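Local coordinates for protein UDP-4-amino-4,6-dideoxy-N-acetyl-beta-L-altrosamine transaminase (Helicobacter pylori, PDB 2FNU) that catalyses the PLP-dependent transamination of a UDP-linked 4-keto sugar, the second step in making the pseudaminic acid that modifies flagellin, at residues K166-G169 with G170-L173; V193-D197 with S198-E202. All blocks are in the same frame, centred on the assembly; numbering follows the deposited sequence.

Interaction 1: K166-G169 with G170-L173; sequences KKVG and GFAL
K167 O and G170 N are joined through a single ordered water, which donates to the carbonyl oxygen of K167 at 2.6 Å and accepts from G170 N at 2.9 Å. The same water lies 3.0 Å above the plane of the F171 ring, over its centre, with the phenyl face lying against this polar bridge. Two further waters bridge the turn in other ways: one accepts from both G169 N and F171 N, and another donates to both G169 O and A172 O, the latter at 2.7 Å. Solvent thus links backbone polar groups on the two sides of the turn. The turn leads from the short antiparallel pair 162-163/166-167 into strand 174-178 of the large mixed sheet, the core of the fold type I aminotransferase domain. G169 bends the chain at phi 140°, where its lack of a CB spares the carbonyl of V168. With CG beside its own backbone N (chi1 -58°), F171 carries its ring back along 166-168. There the rim of the ring does the touching: CZ meets K166 O near the ring plane at 3.6 Å and K166 CB at 3.8 Å, while CE1 approaches V168 CA obliquely at 3.6 Å. The V168 side chain crosses that of F171 at about a right angle, CG2 being 4.2 Å from CE1, and is buried against D129, S134, S155 and S161.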
loop_
_atom_site.group_PDB
_atom_site.type_symbol
_atom_site.label_atom_id
_atom_site.label_comp_id
_atom_site.label_asym_id
_atom_site.label_seq_id
_atom_site.Cartn_x
_atom_site.Cartn_y
_atom_site.Cartn_z
ATOM N N LYS B 166 6.798 -30.225 -5.079
ATOM C CA LYS B 166 6.416 -29.462 -3.896
ATOM C C LYS B 166 6.203 -28.003 -4.261
ATOM O O LYS B 166 6.994 -27.409 -5.005
ATOM C CB LYS B 166 7.518 -29.569 -2.836
ATOM C CG LYS B 166 7.657 -31.016 -2.314
ATOM C CD LYS B 166 8.890 -31.256 -1.466
ATOM C CE LYS B 166 10.162 -31.150 -2.278
ATOM N NZ LYS B 166 11.375 -31.653 -1.527
ATOM N N LYS B 167 5.153 -27.405 -3.718
ATOM C CA LYS B 167 4.852 -26.025 -4.079
ATOM C C LYS B 167 5.908 -25.038 -3.626
ATOM O O LYS B 167 6.366 -25.057 -2.472
ATOM C CB LYS B 167 3.495 -25.607 -3.517
ATOM C CG LYS B 167 2.355 -26.193 -4.297
ATOM C CD LYS B 167 1.035 -25.686 -3.810
ATOM C CE LYS B 167 -0.105 -26.207 -4.686
ATOM N NZ LYS B 167 -0.424 -27.626 -4.379
ATOM N N VAL B 168 6.284 -24.163 -4.550
ATOM C CA VAL B 168 7.110 -23.001 -4.218
ATOM C C VAL B 168 6.429 -22.199 -3.103
ATOM O O VAL B 168 5.206 -22.035 -3.112
ATOM C CB VAL B 168 7.294 -22.133 -5.467
ATOM C CG1 VAL B 168 7.910 -20.766 -5.113
ATOM C CG2 VAL B 168 8.170 -22.886 -6.486
ATOM N N GLY B 169 7.225 -21.731 -2.139
ATOM C CA GLY B 169 6.692 -20.959 -1.015
ATOM C C GLY B 169 7.350 -21.320 0.303
ATOM O O GLY B 169 7.495 -20.474 1.176
ATOM N N GLY B 170 7.745 -22.581 0.448
ATOM C CA GLY B 170 8.268 -23.033 1.726
ATOM C C GLY B 170 9.760 -23.296 1.735
ATOM O O GLY B 170 10.303 -23.711 2.766
ATOM N N PHE B 171 10.433 -23.026 0.613
ATOM C CA PHE B 171 11.847 -23.409 0.470
ATOM C C PHE B 171 12.842 -22.423 1.067
ATOM O O PHE B 171 13.965 -22.796 1.430
ATOM C CB PHE B 171 12.218 -23.607 -0.998
ATOM C CG PHE B 171 11.401 -24.646 -1.709
ATOM C CD1 PHE B 171 10.658 -24.306 -2.831
ATOM C CD2 PHE B 171 11.395 -25.969 -1.276
ATOM C CE1 PHE B 171 9.887 -25.255 -3.506
ATOM C CE2 PHE B 171 10.641 -26.937 -1.956
ATOM C CZ PHE B 171 9.890 -26.581 -3.066
ATOM N N ALA B 172 12.462 -21.155 1.094
ATOM C CA ALA B 172 13.358 -20.095 1.510
ATOM C C ALA B 172 13.010 -19.675 2.939
ATOM O O ALA B 172 12.000 -20.118 3.499
ATOM C CB ALA B 172 13.201 -18.917 0.564
ATOM N N LEU B 173 13.835 -18.817 3.540
ATOM C CA LEU B 173 13.476 -18.242 4.832
ATOM C C LEU B 173 12.077 -17.636 4.737
ATOM O O LEU B 173 11.233 -17.822 5.630
ATOM C CB LEU B 173 14.497 -17.182 5.250
ATOM C CG LEU B 173 14.110 -16.418 6.514
ATOM C CD1 LEU B 173 13.930 -17.376 7.724
ATOM C CD2 LEU B 173 15.132 -15.344 6.827
HETATM O O HOH W 1 8.189 -25.177 -0.651
HETATM O O HOH W 2 9.964 -20.967 -1.566
HETATM O O HOH W 3 9.827 -19.515 1.946
#

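Interaction 2: V193-D197 with S198-E202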
loop_
_atom_site.group_PDB
_atom_site.type_symbol
_atom_site.label_atom_id
_atom_site.label_comp_id
_atom_site.label_asym_id
_atom_site.label_seq_id
_atom_site.Cartn_x
_atom_site.Cartn_y
_atom_site.Cartn_z
ATOM N N VAL B 193 3.757 -12.279 2.028
ATOM C CA VAL B 193 4.998 -12.925 2.461
ATOM C C VAL B 193 4.567 -14.179 3.191
ATOM O O VAL B 193 3.699 -14.123 4.063
ATOM C CB VAL B 193 5.867 -12.092 3.422
ATOM C CG1 VAL B 193 7.202 -12.855 3.692
ATOM C CG2 VAL B 193 6.153 -10.699 2.889
ATOM N N VAL B 194 5.145 -15.308 2.799
ATOM C CA VAL B 194 4.926 -16.566 3.540
ATOM C C VAL B 194 6.250 -17.019 4.135
ATOM O O VAL B 194 7.338 -16.725 3.608
ATOM C CB VAL B 194 4.274 -17.685 2.692
ATOM C CG1 VAL B 194 2.945 -17.166 2.100
ATOM C CG2 VAL B 194 5.216 -18.154 1.590
ATOM N N THR B 195 6.161 -17.694 5.277
ATOM C CA THR B 195 7.377 -18.120 5.981
ATOM C C THR B 195 7.051 -19.250 6.935
ATOM O O THR B 195 5.902 -19.362 7.351
ATOM C CB THR B 195 8.034 -16.938 6.767
ATOM O OG1 THR B 195 9.260 -17.378 7.358
ATOM C CG2 THR B 195 7.124 -16.367 7.866
ATOM N N ASN B 196 8.061 -20.054 7.283
ATOM C CA ASN B 196 7.933 -21.038 8.376
ATOM C C ASN B 196 8.609 -20.547 9.665
ATOM O O ASN B 196 8.694 -21.290 10.638
ATOM C CB ASN B 196 8.499 -22.400 7.949
ATOM C CG ASN B 196 7.682 -23.041 6.826
ATOM O OD1 ASN B 196 6.458 -22.865 6.762
ATOM N ND2 ASN B 196 8.356 -23.785 5.933
ATOM N N ASP B 197 9.066 -19.293 9.665
ATOM C CA ASP B 197 9.705 -18.671 10.834
ATOM C C ASP B 197 8.702 -17.797 11.572
ATOM O O ASP B 197 8.333 -16.720 11.094
ATOM C CB ASP B 197 10.904 -17.835 10.362
ATOM C CG ASP B 197 11.768 -17.335 11.519
ATOM O OD1 ASP B 197 11.269 -16.608 12.402
ATOM O OD2 ASP B 197 12.957 -17.704 11.558
ATOM N N SER B 198 8.258 -18.262 12.741
ATOM C CA SER B 198 7.216 -17.557 13.484
ATOM C C SER B 198 7.650 -16.181 13.992
ATOM O O SER B 198 6.840 -15.239 13.983
ATOM C CB SER B 198 6.725 -18.405 14.664
ATOM O OG SER B 198 6.174 -19.626 14.192
ATOM N N GLU B 199 8.898 -16.053 14.455
ATOM C CA GLU B 199 9.371 -14.757 14.937
ATOM C C GLU B 199 9.366 -13.732 13.800
ATOM O O GLU B 199 8.952 -12.581 13.998
ATOM C CB GLU B 199 10.747 -14.879 15.593
ATOM C CG GLU B 199 10.634 -15.511 16.993
ATOM C CD GLU B 199 11.967 -15.706 17.711
ATOM O OE1 GLU B 199 11.941 -16.289 18.820
ATOM O OE2 GLU B 199 13.023 -15.278 17.197
ATOM N N LEU B 200 9.762 -14.172 12.607
ATOM C CA LEU B 200 9.787 -13.271 11.452
ATOM C C LEU B 200 8.362 -12.858 11.068
ATOM O O LEU B 200 8.077 -11.677 10.829
ATOM C CB LEU B 200 10.498 -13.945 10.268
ATOM C CG LEU B 200 10.538 -13.129 8.969
ATOM C CD1 LEU B 200 11.123 -11.742 9.192
ATOM C CD2 LEU B 200 11.340 -13.891 7.914
ATOM N N HIS B 201 7.467 -13.844 10.999
ATOM C CA HIS B 201 6.046 -13.554 10.769
ATOM C C HIS B 201 5.506 -12.481 11.719
ATOM O O HIS B 201 4.946 -11.491 11.270
ATOM C CB HIS B 201 5.230 -14.848 10.876
ATOM C CG HIS B 201 3.753 -14.634 10.831
ATOM N ND1 HIS B 201 3.077 -14.386 9.655
ATOM C CD2 HIS B 201 2.819 -14.649 11.813
ATOM C CE1 HIS B 201 1.788 -14.250 9.919
ATOM N NE2 HIS B 201 1.605 -14.407 11.220
ATOM N N GLU B 202 5.728 -12.646 13.022
ATOM C CA GLU B 202 5.190 -11.674 13.968
ATOM C C GLU B 202 5.813 -10.280 13.779
ATOM O O GLU B 202 5.114 -9.270 13.939
ATOM C CB GLU B 202 5.351 -12.163 15.414
ATOM C CG GLU B 202 4.649 -13.493 15.711
ATOM C CD GLU B 202 3.124 -13.435 15.605
ATOM O OE1 GLU B 202 2.534 -12.329 15.585
ATOM O OE2 GLU B 202 2.507 -14.518 15.517
HETATM O O HOH W 4 4.399 -14.507 7.041
HETATM O O HOH W 5 9.714 -20.653 13.857
#
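D197 binds the first turn of the following helix with two acceptors. Its carboxylate OD1 takes the backbone N-H of L200 at 2.9 Å, met on the anti side and 31° out of the carboxylate plane, while its carbonyl oxygen receives H201 N at 3.0 Å in an almost straight bond (173°). Because CG stands anti to the backbone N (chi1 -171°), the carboxylate swings across the helix start, and L200 CB packs 3.5 Å from OD1. Two residues before the cap, T195 OG1 accepts from D197 N at 3.0 Å; the outside partner of this hydroxyl is L173 O. A water accepts from S198 N, another amide of the first turn. A second water, in the plane of the imidazole at its edge, joins V193 O to H201 ND1, while the ring stacks on H49. Outward from these bonds, T195 CG2 rests 3.9 Å from H201 CB, and the L200 side chain touches L63 and N66 of helix 56-66. The T195 and D197 bonds make an ST turn running into an aspartate N-cap, at the junction where strand 191-195 passes into helix 198-208.

Overall arrangement
Interactions 1 and 2 follow one another along the chain, their centres 13 Å apart, and meet where the loop entering strand 174-178 runs beside the end of its antiparallel neighbour, strand 191-195. One link is a probable hydrogen bond of 2.7 Å between L173 O and T195 OG1, by which the end of interaction 1 ties into the ST turn of interaction 2. Packing adds to it, with G169 O 3.3 Å from V194 CG2 and L173 CD1 4.0 Å from D197 OD2. Interaction 1 is nearer the cofactor: the V168 side chain is about 11 Å from the bound PMP, whereas interaction 2 lies away from the substrate and cofactor sites.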